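Local coordinates for protein inorganic pyrophosphatase (Shewanella sp. AS-11, PDB 6LL8) that probably hydrolyses inorganic diphosphate to two phosphates using divalent metal ions such as manganese, at residues Ser16-Ile21 and Phe48-Phe53; Pro33-Arg38 and Ala57-Thr62; Ile139-Ile144 and Ala166-Ala171; Asp182-Lys187 and Gln217-Asp222. All blocks are in the same frame, centred on the assembly; numbering follows the deposited sequence.

Contact 1 of 4, residues Ser16-Ile21 and Phe48-Phe53; sequences SICGAI and FILEKF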
loop_
_atom_site.group_PDB
_atom_site.type_symbol
_atom_site.label_atom_id
_atom_site.label_comp_id
_atom_site.label_asym_id
_atom_site.label_seq_id
_atom_site.Cartn_x
_atom_site.Cartn_y
_atom_site.Cartn_z
ATOM N N SER A 16 -2.447 -3.202 -4.430
ATOM C CA SER A 16 -3.912 -3.129 -4.453
ATOM C C SER A 16 -4.453 -3.268 -5.873
ATOM O O SER A 16 -5.527 -3.856 -6.049
ATOM C CB SER A 16 -4.398 -1.841 -3.818
ATOM O OG SER A 16 -4.470 -1.918 -2.405
ATOM N N ILE A 17 -3.827 -2.655 -6.858
ATOM C CA ILE A 17 -4.318 -2.699 -8.256
ATOM C C ILE A 17 -4.011 -4.058 -8.851
ATOM O O ILE A 17 -4.889 -4.741 -9.409
ATOM C CB ILE A 17 -3.720 -1.554 -9.081
ATOM C CG1 ILE A 17 -4.187 -0.207 -8.540
ATOM C CG2 ILE A 17 -4.011 -1.743 -10.551
ATOM C CD1 ILE A 17 -5.675 0.068 -8.621
ATOM N N CYS A 18 -2.750 -4.450 -8.809
ATOM C CA CYS A 18 -2.315 -5.710 -9.434
ATOM C C CYS A 18 -2.950 -6.886 -8.732
ATOM O O CYS A 18 -3.293 -7.878 -9.379
ATOM C CB CYS A 18 -0.796 -5.808 -9.447
ATOM S SG CYS A 18 -0.021 -4.476 -10.428
ATOM N N GLY A 19 -3.058 -6.800 -7.414
ATOM C CA GLY A 19 -3.724 -7.878 -6.682
ATOM C C GLY A 19 -5.188 -8.013 -7.010
ATOM O O GLY A 19 -5.701 -9.134 -7.119
ATOM N N ALA A 20 -5.884 -6.907 -7.215
ATOM C CA ALA A 20 -7.302 -6.996 -7.635
ATOM C C ALA A 20 -7.397 -7.703 -8.995
ATOM O O ALA A 20 -8.267 -8.568 -9.179
ATOM C CB ALA A 20 -7.921 -5.638 -7.674
ATOM N N ILE A 21 -6.538 -7.345 -9.929
ATOM C CA ILE A 21 -6.538 -7.977 -11.274
ATOM C C ILE A 21 -6.225 -9.461 -11.111
ATOM O O ILE A 21 -6.910 -10.316 -11.690
ATOM C CB ILE A 21 -5.523 -7.289 -12.189
ATOM C CG1 ILE A 21 -5.947 -5.853 -12.489
ATOM C CG2 ILE A 21 -5.355 -8.086 -13.475
ATOM C CD1 ILE A 21 -4.903 -5.028 -13.208
ATOM N N PHE A 48 2.996 2.481 -14.955
ATOM C CA PHE A 48 4.183 1.894 -15.590
ATOM C C PHE A 48 4.063 0.389 -15.638
ATOM O O PHE A 48 4.333 -0.253 -16.673
ATOM C CB PHE A 48 5.423 2.377 -14.842
ATOM C CG PHE A 48 6.725 1.761 -15.282
ATOM C CD1 PHE A 48 7.447 2.346 -16.291
ATOM C CD2 PHE A 48 7.227 0.607 -14.689
ATOM C CE1 PHE A 48 8.639 1.791 -16.725
ATOM C CE2 PHE A 48 8.438 0.059 -15.114
ATOM C CZ PHE A 48 9.137 0.676 -16.118
ATOM N N ILE A 49 3.693 -0.220 -14.514
ATOM C CA ILE A 49 3.589 -1.704 -14.444
ATOM C C ILE A 49 2.508 -2.197 -15.423
ATOM O O ILE A 49 2.728 -3.158 -16.175
ATOM C CB ILE A 49 3.279 -2.130 -13.009
ATOM C CG1 ILE A 49 4.452 -1.830 -12.059
ATOM C CG2 ILE A 49 2.878 -3.601 -12.956
ATOM C CD1 ILE A 49 4.057 -1.931 -10.592
ATOM N N LEU A 50 1.333 -1.575 -15.372
ATOM C CA LEU A 50 0.228 -2.054 -16.217
ATOM C C LEU A 50 0.582 -1.868 -17.692
ATOM O O LEU A 50 0.254 -2.728 -18.500
ATOM C CB LEU A 50 -1.095 -1.374 -15.877
ATOM C CG LEU A 50 -1.660 -1.655 -14.487
ATOM C CD1 LEU A 50 -3.128 -1.252 -14.434
ATOM C CD2 LEU A 50 -1.504 -3.102 -14.022
ATOM N N GLU A 51 1.228 -0.771 -18.053
ATOM C CA GLU A 51 1.580 -0.551 -19.461
ATOM C C GLU A 51 2.588 -1.619 -19.884
ATOM O O GLU A 51 2.488 -2.179 -21.003
ATOM C CB GLU A 51 2.107 0.863 -19.675
ATOM C CG GLU A 51 2.390 1.160 -21.150
ATOM C CD GLU A 51 3.618 0.581 -21.823
ATOM O OE1 GLU A 51 4.586 0.222 -21.150
ATOM O OE2 GLU A 51 3.578 0.524 -23.093
ATOM N N LYS A 52 3.536 -1.938 -19.005
ATOM C CA LYS A 52 4.605 -2.891 -19.363
ATOM C C LYS A 52 4.016 -4.249 -19.731
ATOM O O LYS A 52 4.531 -4.917 -20.625
ATOM C CB LYS A 52 5.579 -3.027 -18.198
ATOM C CG LYS A 52 6.733 -3.968 -18.437
ATOM C CD LYS A 52 7.700 -3.941 -17.304
ATOM C CE LYS A 52 8.830 -4.935 -17.455
ATOM N NZ LYS A 52 9.633 -4.651 -18.662
ATOM N N PHE A 53 2.973 -4.676 -19.035
ATOM C CA PHE A 53 2.392 -6.022 -19.211
ATOM C C PHE A 53 1.043 -5.993 -19.917
ATOM O O PHE A 53 0.433 -7.050 -20.053
ATOM C CB PHE A 53 2.349 -6.754 -17.864
ATOM C CG PHE A 53 3.721 -7.123 -17.378
ATOM C CD1 PHE A 53 4.416 -8.171 -17.952
ATOM C CD2 PHE A 53 4.334 -6.354 -16.425
ATOM C CE1 PHE A 53 5.723 -8.439 -17.555
ATOM C CE2 PHE A 53 5.630 -6.637 -16.027
ATOM C CZ PHE A 53 6.313 -7.682 -16.583
#
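Leu50 meets three residues of helix 14-29 with its two terminal methyls. CD1 of Leu50 lies 4.0 Å from CG2 of Ile17, and its CD2 lies 4.0 Å from CD1 of Ile21. The two isoleucines approach in different ways: Ile17 crosses Leu50 at about a right angle, whereas Ile21 and Leu50 reach toward each other tip to tip. In Ile17 it is the CG2 branch, anti to the backbone N, that does the touching; the longer CG1-CD1 branch, turned beside the N (chi1 -64°), leads away to the strand at Arg38. Ile21 instead uses the end of an extended CG1-CD1 arm.

Cys18 comes between two residues of helix 44-53. Its SG is 3.9 Å from CG2 of Ile49 and 4.1 Å from CD2 of Leu50, a purely apolar contact for the sulfur. The short segments make an angle of 40°, and their axes come no nearer than 11.3 Å, so the helices meet through side-chain ends and bury just 158 Å² between them. Ile139 and Cys142 of helix 134-147 pack on Cys18 and Ile49 respectively, adding a third helix to the apolar group.

Two helices of the DHH domain are thereby joined beside its parallel sheet. The N-terminal end of helix 14-29 adjoins the metal site: Ser16 OG is hydrogen-bonded to OD2 of Asp73, a magnesium ligand, and the side chain of Ile17 is about 9 Å from a bound magnesium ion.

Contact 2 of 4, residues Pro33-Arg38 and Ala57-Thr62; sequences PAIAAR and APEYKT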
loop_
_atom_site.group_PDB
_atom_site.type_symbol
_atom_site.label_atom_id
_atom_site.label_comp_id
_atom_site.label_asym_id
_atom_site.label_seq_id
_atom_site.Cartn_x
_atom_site.Cartn_y
_atom_site.Cartn_z
ATOM N N PRO A 33 -17.673 -15.754 -10.334
ATOM C CA PRO A 33 -17.637 -14.515 -11.101
ATOM C C PRO A 33 -17.088 -13.342 -10.287
ATOM O O PRO A 33 -17.556 -13.069 -9.179
ATOM C CB PRO A 33 -19.094 -14.329 -11.516
ATOM C CG PRO A 33 -19.546 -15.750 -11.710
ATOM C CD PRO A 33 -18.916 -16.506 -10.579
ATOM N N ALA A 34 -16.156 -12.620 -10.894
ATOM C CA ALA A 34 -15.426 -11.547 -10.207
ATOM C C ALA A 34 -15.092 -10.423 -11.168
ATOM O O ALA A 34 -14.839 -10.668 -12.368
ATOM C CB ALA A 34 -14.169 -12.081 -9.557
ATOM N N ILE A 35 -15.005 -9.225 -10.646
ATOM C CA ILE A 35 -14.601 -8.001 -11.372
ATOM C C ILE A 35 -13.557 -7.304 -10.503
ATOM O O ILE A 35 -13.824 -7.002 -9.344
ATOM C CB ILE A 35 -15.797 -7.079 -11.636
ATOM C CG1 ILE A 35 -16.835 -7.778 -12.508
ATOM C CG2 ILE A 35 -15.332 -5.773 -12.257
ATOM C CD1 ILE A 35 -18.164 -7.092 -12.528
ATOM N N ALA A 36 -12.407 -6.974 -11.076
ATOM C CA ALA A 36 -11.401 -6.128 -10.417
ATOM C C ALA A 36 -11.844 -4.675 -10.417
ATOM O O ALA A 36 -12.350 -4.171 -11.437
ATOM C CB ALA A 36 -10.072 -6.252 -11.087
ATOM N N ALA A 37 -11.653 -3.977 -9.322
ATOM C CA ALA A 37 -12.028 -2.573 -9.236
ATOM C C ALA A 37 -10.956 -1.791 -8.492
ATOM O O ALA A 37 -10.040 -2.364 -7.879
ATOM C CB ALA A 37 -13.385 -2.411 -8.612
ATOM N N ARG A 38 -11.105 -0.481 -8.523
ATOM C CA ARG A 38 -10.211 0.446 -7.832
ATOM C C ARG A 38 -11.009 1.613 -7.248
ATOM O O ARG A 38 -12.006 2.037 -7.840
ATOM C CB ARG A 38 -9.107 0.969 -8.735
ATOM C CG ARG A 38 -9.584 1.766 -9.938
ATOM C CD ARG A 38 -8.453 2.060 -10.904
ATOM N NE ARG A 38 -8.960 2.577 -12.160
ATOM C CZ ARG A 38 -9.106 3.844 -12.499
ATOM N NH1 ARG A 38 -8.746 4.818 -11.697
ATOM N NH2 ARG A 38 -9.581 4.119 -13.699
ATOM N N ALA A 57 -6.407 -0.258 -16.626
ATOM C CA ALA A 57 -6.738 -0.032 -15.209
ATOM C C ALA A 57 -8.065 -0.701 -14.937
ATOM O O ALA A 57 -9.006 -0.595 -15.736
ATOM C CB ALA A 57 -6.803 1.440 -14.914
ATOM N N PRO A 58 -8.238 -1.276 -13.748
ATOM C CA PRO A 58 -9.520 -1.829 -13.356
ATOM C C PRO A 58 -10.612 -0.760 -13.302
ATOM O O PRO A 58 -10.341 0.399 -13.218
ATOM C CB PRO A 58 -9.262 -2.396 -11.964
ATOM C CG PRO A 58 -7.805 -2.544 -11.798
ATOM C CD PRO A 58 -7.181 -1.573 -12.763
ATOM N N GLU A 59 -11.851 -1.225 -13.282
ATOM C CA GLU A 59 -13.016 -0.328 -13.167
ATOM C C GLU A 59 -12.890 0.571 -11.946
ATOM O O GLU A 59 -12.716 0.092 -10.820
ATOM C CB GLU A 59 -14.256 -1.216 -13.045
ATOM C CG GLU A 59 -15.538 -0.400 -12.907
ATOM C CD GLU A 59 -16.795 -1.237 -12.760
ATOM O OE1 GLU A 59 -16.791 -2.404 -13.155
ATOM O OE2 GLU A 59 -17.783 -0.647 -12.290
ATOM N N TYR A 60 -13.085 1.854 -12.153
ATOM C CA TYR A 60 -13.156 2.825 -11.046
ATOM C C TYR A 60 -14.564 2.791 -10.476
ATOM O O TYR A 60 -15.530 3.048 -11.199
ATOM C CB TYR A 60 -12.858 4.244 -11.514
ATOM C CG TYR A 60 -13.113 5.312 -10.484
ATOM C CD1 TYR A 60 -12.245 5.480 -9.421
ATOM C CD2 TYR A 60 -14.172 6.196 -10.603
ATOM C CE1 TYR A 60 -12.447 6.469 -8.477
ATOM C CE2 TYR A 60 -14.379 7.201 -9.675
ATOM C CZ TYR A 60 -13.516 7.331 -8.605
ATOM O OH TYR A 60 -13.700 8.323 -7.690
ATOM N N LYS A 61 -14.689 2.438 -9.219
ATOM C CA LYS A 61 -15.989 2.224 -8.588
ATOM C C LYS A 61 -15.863 2.579 -7.127
ATOM O O LYS A 61 -14.926 2.111 -6.473
ATOM C CB LYS A 61 -16.447 0.782 -8.766
ATOM C CG LYS A 61 -17.783 0.466 -8.129
ATOM C CD LYS A 61 -18.296 -0.890 -8.489
ATOM C CE LYS A 61 -19.596 -1.265 -7.813
ATOM N NZ LYS A 61 -20.680 -0.310 -8.106
ATOM N N THR A 62 -16.763 3.420 -6.627
ATOM C CA THR A 62 -16.666 3.910 -5.235
ATOM C C THR A 62 -17.830 3.436 -4.360
ATOM O O THR A 62 -17.657 3.485 -3.121
ATOM C CB THR A 62 -16.467 5.413 -5.198
ATOM O OG1 THR A 62 -17.519 6.042 -5.902
ATOM C CG2 THR A 62 -15.137 5.792 -5.792
HETATM O O HOH W 1 -12.250 -4.085 -14.110
HETATM O O HOH W 2 -10.341 2.112 -15.706
#
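Backbone pairing joins Ala37 to Glu59 and Arg38 to Tyr60 in parallel register. Arg38 N donates to Glu59 O over 2.9 Å, and Lys61 N returns a straighter bond to Arg38 O at 3.0 Å. Close CA-H...O contacts accompany both bonds, with Ala37 CA 3.2 Å from Glu59 O. The pairing is short, consistent with end-to-end directions of the touching parts 89° apart. Where the strands part, water 1 bridges them, donating to Ala36 O and accepting from Glu59 N.

A third direct hydrogen bond comes from a side chain. Arg38 NE reaches Pro58 O at 2.8 Å, with the acceptor 18° out of the guanidinium plane. The chain runs extended from CG to NE after starting with CG between backbone N and carbonyl carbon (chi1 62°), which brings NE to the Pro58 carbonyl and the guanidinium close to Ala57 CB. Water 2 lies in plane at the guanidinium edge, linking NH2 to Ala57 O. A salt bridge from NH1 to Glu41 gives the charge a partner beyond the pair.

Packing completes the contact. CB of Tyr60 sits over the centre of one guanidinium face, 3.9 Å from CZ of Arg38, while Ala36 CB meets Pro58 CB at 4.0 Å.

Strand 34-38, helix 44-53 and strand 59-60 form a beta-alpha-beta unit at one edge of the parallel sheet. Strand 59-60 is outermost within the chain, strand 4-7 pairs with the other edge of strand 34-38, and helix 14-29 covers Pro58 through Ile17 and Ile21.

Contact 3 of 4, residues Ile139-Ile144 and Ala166-Ala171; sequences IMMCAI and ALAEIA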
loop_
_atom_site.group_PDB
_atom_site.type_symbol
_atom_site.label_atom_id
_atom_site.label_comp_id
_atom_site.label_asym_id
_atom_site.label_seq_id
_atom_site.Cartn_x
_atom_site.Cartn_y
_atom_site.Cartn_z
ATOM N N ILE A 139 2.741 -8.653 -13.521
ATOM C CA ILE A 139 2.257 -7.572 -12.642
ATOM C C ILE A 139 2.343 -8.037 -11.189
ATOM O O ILE A 139 2.613 -7.197 -10.308
ATOM C CB ILE A 139 0.885 -7.031 -13.055
ATOM C CG1 ILE A 139 -0.264 -8.015 -12.839
ATOM C CG2 ILE A 139 0.935 -6.501 -14.477
ATOM C CD1 ILE A 139 -1.628 -7.412 -13.072
ATOM N N MET A 140 2.110 -9.302 -10.891
ATOM C CA MET A 140 2.257 -9.804 -9.521
ATOM C C MET A 140 3.707 -9.664 -9.054
ATOM O O MET A 140 3.979 -9.223 -7.937
ATOM C CB MET A 140 1.803 -11.255 -9.437
ATOM C CG MET A 140 0.305 -11.477 -9.650
ATOM S SD MET A 140 -0.160 -13.207 -9.604
ATOM C CE MET A 140 0.066 -13.571 -7.872
ATOM N N MET A 141 4.625 -10.039 -9.930
ATOM C CA MET A 141 6.060 -9.912 -9.651
ATOM C C MET A 141 6.400 -8.461 -9.318
ATOM O O MET A 141 7.102 -8.185 -8.333
ATOM C CB MET A 141 6.826 -10.387 -10.874
ATOM C CG MET A 141 8.343 -10.323 -10.727
ATOM S SD MET A 141 9.229 -10.190 -12.295
ATOM C CE MET A 141 8.738 -8.536 -12.759
ATOM N N CYS A 142 5.918 -7.542 -10.149
ATOM C CA CYS A 142 6.205 -6.110 -9.925
ATOM C C CYS A 142 5.632 -5.674 -8.583
ATOM O O CYS A 142 6.288 -4.910 -7.843
ATOM C CB CYS A 142 5.650 -5.245 -11.036
ATOM S SG CYS A 142 6.530 -5.392 -12.593
ATOM N N ALA A 143 4.405 -6.065 -8.275
ATOM C CA ALA A 143 3.816 -5.658 -6.994
ATOM C C ALA A 143 4.681 -6.108 -5.820
ATOM O O ALA A 143 4.881 -5.333 -4.861
ATOM C CB ALA A 143 2.426 -6.213 -6.852
ATOM N N ILE A 144 5.218 -7.325 -5.868
ATOM C CA ILE A 144 6.009 -7.841 -4.735
ATOM C C ILE A 144 7.334 -7.085 -4.671
ATOM O O ILE A 144 7.795 -6.757 -3.575
ATOM C CB ILE A 144 6.195 -9.362 -4.846
ATOM C CG1 ILE A 144 4.862 -10.114 -4.897
ATOM C CG2 ILE A 144 7.055 -9.851 -3.680
ATOM C CD1 ILE A 144 4.970 -11.514 -5.406
ATOM N N ALA A 166 9.721 -17.341 -8.924
ATOM C CA ALA A 166 8.805 -18.217 -9.689
ATOM C C ALA A 166 8.016 -17.388 -10.707
ATOM O O ALA A 166 7.857 -17.778 -11.869
ATOM C CB ALA A 166 7.867 -18.925 -8.761
ATOM N N LEU A 167 7.512 -16.225 -10.272
ATOM C CA LEU A 167 6.723 -15.374 -11.175
ATOM C C LEU A 167 7.578 -14.785 -12.292
ATOM O O LEU A 167 7.077 -14.652 -13.419
ATOM C CB LEU A 167 6.026 -14.263 -10.388
ATOM C CG LEU A 167 4.965 -14.735 -9.417
ATOM C CD1 LEU A 167 4.598 -13.592 -8.470
ATOM C CD2 LEU A 167 3.721 -15.239 -10.122
ATOM N N ALA A 168 8.808 -14.395 -11.991
ATOM C CA ALA A 168 9.702 -13.832 -13.013
ATOM C C ALA A 168 9.925 -14.878 -14.106
ATOM O O ALA A 168 9.910 -14.526 -15.281
ATOM C CB ALA A 168 11.019 -13.419 -12.429
ATOM N N GLU A 169 10.092 -16.142 -13.732
ATOM C CA GLU A 169 10.289 -17.225 -14.742
ATOM C C GLU A 169 9.040 -17.328 -15.609
ATOM O O GLU A 169 9.142 -17.380 -16.827
ATOM C CB GLU A 169 10.629 -18.533 -14.028
ATOM C CG GLU A 169 10.856 -19.735 -14.927
ATOM C CD GLU A 169 11.270 -21.001 -14.194
ATOM O OE1 GLU A 169 10.430 -21.528 -13.510
ATOM O OE2 GLU A 169 12.424 -21.460 -14.355
ATOM N N ILE A 170 7.850 -17.317 -15.009
ATOM C CA ILE A 170 6.590 -17.421 -15.780
ATOM C C ILE A 170 6.436 -16.224 -16.701
ATOM O O ILE A 170 5.988 -16.356 -17.834
ATOM C CB ILE A 170 5.396 -17.568 -14.827
ATOM C CG1 ILE A 170 5.476 -18.872 -14.045
ATOM C CG2 ILE A 170 4.090 -17.458 -15.580
ATOM C CD1 ILE A 170 4.580 -18.911 -12.838
ATOM N N ALA A 171 6.794 -15.035 -16.194
ATOM C CA ALA A 171 6.628 -13.788 -16.949
ATOM C C ALA A 171 7.692 -13.617 -18.021
ATOM O O ALA A 171 7.551 -12.687 -18.812
ATOM C CB ALA A 171 6.661 -12.598 -16.026
#
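Leu167 projects one methyl, CD1, into the angle between Met140 and Ile144, residues one helical turn apart. CD1 of Leu167 is 3.8 Å from CB of Met140 and 3.7 Å from CD1 of Ile144, and the side chains of Ile144 and Leu167 cross at about a right angle. Closer to the backbones, CB of Leu167 meets CB of Met141 at 4.0 Å. The fourth pair is a thioether contact: SD of Met141 lies 3.7 Å from CB of Ala168.

Torsions separate the two neighbouring methionines. Met141 has CG anti to the backbone N (chi1 -180°), which takes its sulfur to Ala168; Met140 has CG beside the N (chi1 -68°) and touches Leu167 with CB rather than with its sulfur. The small Ala168 lets the Met141 sulfur sit equally near its CA.

The segment axes approach to 8.9 Å, with Met141 and Leu167 5.7 Å apart at their CA atoms. Further out, Phe176 of helix 176-187 packs on both Met141 and Ala168, and Asn118 and Lys122 of helix 117-128 lie against Met140.

All five touching residues are buried. With N-to-C directions 145° apart, this is an antiparallel helix pair packed by apolar side chains. Helix 134-147 carries Asp147, a magnesium ligand, at its end, and the side chain of Ile144 is about 9 Å from a bound magnesium ion.

Contact 4 of 4, residues Asp182-Lys187 and Gln217-Asp222; sequences DMFKVK and QLEVID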
loop_
_atom_site.group_PDB
_atom_site.type_symbol
_atom_site.label_atom_id
_atom_site.label_comp_id
_atom_site.label_asym_id
_atom_site.label_seq_id
_atom_site.Cartn_x
_atom_site.Cartn_y
_atom_site.Cartn_z
ATOM N N ASP A 182 13.673 0.023 -11.756
ATOM C CA ASP A 182 12.905 0.861 -12.700
ATOM C C ASP A 182 11.715 1.480 -11.967
ATOM O O ASP A 182 11.391 2.659 -12.152
ATOM C CB ASP A 182 12.399 0.070 -13.888
ATOM C CG ASP A 182 13.437 -0.277 -14.915
ATOM O OD1 ASP A 182 14.545 0.214 -14.791
ATOM O OD2 ASP A 182 13.107 -1.125 -15.747
ATOM N N MET A 183 10.987 0.675 -11.221
ATOM C CA MET A 183 9.782 1.161 -10.514
ATOM C C MET A 183 10.141 2.281 -9.552
ATOM O O MET A 183 9.378 3.271 -9.451
ATOM C CB MET A 183 9.108 0.021 -9.780
ATOM C CG MET A 183 8.354 -0.908 -10.765
ATOM S SD MET A 183 7.436 -2.191 -9.903
ATOM C CE MET A 183 8.794 -3.175 -9.288
ATOM N N PHE A 184 11.241 2.136 -8.829
ATOM C CA PHE A 184 11.661 3.202 -7.895
ATOM C C PHE A 184 12.220 4.419 -8.616
ATOM O O PHE A 184 12.067 5.525 -8.097
ATOM C CB PHE A 184 12.551 2.638 -6.790
ATOM C CG PHE A 184 11.751 1.819 -5.808
ATOM C CD1 PHE A 184 11.033 2.442 -4.804
ATOM C CD2 PHE A 184 11.635 0.451 -5.949
ATOM C CE1 PHE A 184 10.218 1.696 -3.962
ATOM C CE2 PHE A 184 10.837 -0.282 -5.096
ATOM C CZ PHE A 184 10.108 0.340 -4.115
ATOM N N LYS A 185 12.779 4.259 -9.793
ATOM C CA LYS A 185 13.137 5.440 -10.617
ATOM C C LYS A 185 11.872 6.173 -11.056
ATOM O O LYS A 185 11.834 7.389 -11.029
ATOM C CB LYS A 185 13.980 5.014 -11.821
ATOM C CG LYS A 185 15.377 4.536 -11.458
ATOM C CD LYS A 185 16.155 4.164 -12.709
ATOM C CE LYS A 185 17.523 3.656 -12.475
ATOM N NZ LYS A 185 18.266 3.795 -13.758
ATOM N N VAL A 186 10.819 5.453 -11.409
ATOM C CA VAL A 186 9.523 6.104 -11.715
ATOM C C VAL A 186 9.009 6.831 -10.479
ATOM O O VAL A 186 8.592 8.000 -10.593
ATOM C CB VAL A 186 8.516 5.101 -12.257
ATOM C CG1 VAL A 186 7.133 5.728 -12.381
ATOM C CG2 VAL A 186 8.962 4.576 -13.619
ATOM N N LYS A 187 9.045 6.202 -9.316
ATOM C CA LYS A 187 8.556 6.833 -8.080
ATOM C C LYS A 187 9.339 8.102 -7.779
ATOM O O LYS A 187 8.795 8.999 -7.137
ATOM C CB LYS A 187 8.614 5.883 -6.879
ATOM C CG LYS A 187 7.560 4.788 -6.860
ATOM C CD LYS A 187 7.589 3.903 -5.566
ATOM C CE LYS A 187 6.257 3.206 -5.168
ATOM N NZ LYS A 187 6.324 2.043 -4.197
ATOM N N GLN A 217 3.609 8.503 2.430
ATOM C CA GLN A 217 4.976 8.022 2.186
ATOM C C GLN A 217 5.370 8.336 0.759
ATOM O O GLN A 217 4.550 8.185 -0.153
ATOM C CB GLN A 217 5.082 6.531 2.472
ATOM C CG GLN A 217 6.518 6.016 2.305
ATOM C CD GLN A 217 6.754 4.637 2.853
ATOM O OE1 GLN A 217 5.860 3.797 2.815
ATOM N NE2 GLN A 217 7.930 4.386 3.403
ATOM N N LEU A 218 6.608 8.763 0.589
ATOM C CA LEU A 218 7.221 8.972 -0.728
ATOM C C LEU A 218 8.553 8.243 -0.733
ATOM O O LEU A 218 9.551 8.748 -0.198
ATOM C CB LEU A 218 7.391 10.451 -1.021
ATOM C CG LEU A 218 6.084 11.206 -1.162
ATOM C CD1 LEU A 218 6.293 12.701 -0.981
ATOM C CD2 LEU A 218 5.418 10.899 -2.497
ATOM N N GLU A 219 8.591 7.082 -1.357
ATOM C CA GLU A 219 9.813 6.289 -1.533
ATOM C C GLU A 219 10.533 6.741 -2.792
ATOM O O GLU A 219 9.934 6.812 -3.871
ATOM C CB GLU A 219 9.476 4.809 -1.702
ATOM C CG GLU A 219 8.803 4.131 -0.519
ATOM C CD GLU A 219 8.043 2.901 -0.998
ATOM O OE1 GLU A 219 7.170 3.068 -1.900
ATOM O OE2 GLU A 219 8.344 1.814 -0.546
ATOM N N VAL A 220 11.799 7.065 -2.625
ATOM C CA VAL A 220 12.628 7.578 -3.732
ATOM C C VAL A 220 14.031 7.012 -3.611
ATOM O O VAL A 220 14.414 6.489 -2.561
ATOM C CB VAL A 220 12.660 9.120 -3.729
ATOM C CG1 VAL A 220 11.283 9.727 -3.891
ATOM C CG2 VAL A 220 13.340 9.652 -2.496
ATOM N N ILE A 221 14.820 7.192 -4.651
ATOM C CA ILE A 221 16.232 6.736 -4.680
ATOM C C ILE A 221 17.165 7.720 -3.977
ATOM O O ILE A 221 18.217 7.283 -3.517
ATOM C CB ILE A 221 16.641 6.514 -6.133
ATOM C CG1 ILE A 221 15.943 5.266 -6.671
ATOM C CG2 ILE A 221 18.151 6.442 -6.238
ATOM C CD1 ILE A 221 16.007 5.127 -8.151
ATOM N N ASP A 222 16.779 8.987 -3.895
ATOM C CA ASP A 222 17.625 10.074 -3.356
ATOM C C ASP A 222 16.754 11.147 -2.719
ATOM O O ASP A 222 16.023 11.837 -3.439
ATOM C CB ASP A 222 18.498 10.619 -4.494
ATOM C CG ASP A 222 19.432 11.758 -4.110
ATOM O OD1 ASP A 222 19.434 12.122 -2.911
ATOM O OD2 ASP A 222 20.150 12.267 -5.027
HETATM O O HOH W 3 7.726 8.522 -4.231
#
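Lys187 and Glu219 form a salt bridge where helix 176-187 meets strand 211-220 of the mixed sheet in the DHHA2 domain, an alpha-on-beta packing with the segment axes 7.3 Å apart. The two side chains lie side by side and point the same way. Each has CG beside its backbone N and runs extended beyond it, so lysine carbons travel along the glutamate before NZ of Lys187 reaches OE1 of Glu219 at 2.7 Å. The amine approaches that oxygen on the syn side, 25° out of the carboxylate plane. Ser146 OG is a further partner of NZ, which helps to fix the ammonium beside the active site; a bound magnesium ion is about 4 Å from the lysine side chain.

The ring of Phe184 meets the same glutamate edge-on. CB of Glu219 lies in the ring plane, and CE1 of Phe184 is 3.9 Å from CD of Glu219. Ring and carboxylate planes stand 85° apart, nearly perpendicular. With CG of Phe184 beside the backbone N (chi1 -73°), the ring is directed toward the strand.

Ile221, just past the strand, has two conformers, so its packing is known with some doubt. In one of them the extended CG1-CD1 arm approaches the helix, CG1 near CB of Phe184 and CD1 coming up against CG of Lys185.

Between the main chains, a single water donates to both sides, to Lys187 O at 3.1 Å and to Glu219 O at 2.8 Å.

Overall arrangement
Contacts 1 and 2 interlock along the chain, since their segments alternate. Ile17 and Ile21 of contact 1 also pack on Pro58 of contact 2, and the two centres are about 12 Å apart. Contact 3 adjoins contact 1 from another direction, with centres about 11 Å apart, through Phe53 against Ile139 and Cys142. Met183, in one of its two conformers, then joins contact 4 to both, touching Ile49 and Cys142. Contacts 2 and 4 lie farthest apart, about 26 Å between centres. The metal site falls between the two domains; of the four contacts, contact 4 comes nearest to a magnesium ion, through the side chain of Lys187, and contact 2 stays farthest, its Arg38 side chain about 12 Å away.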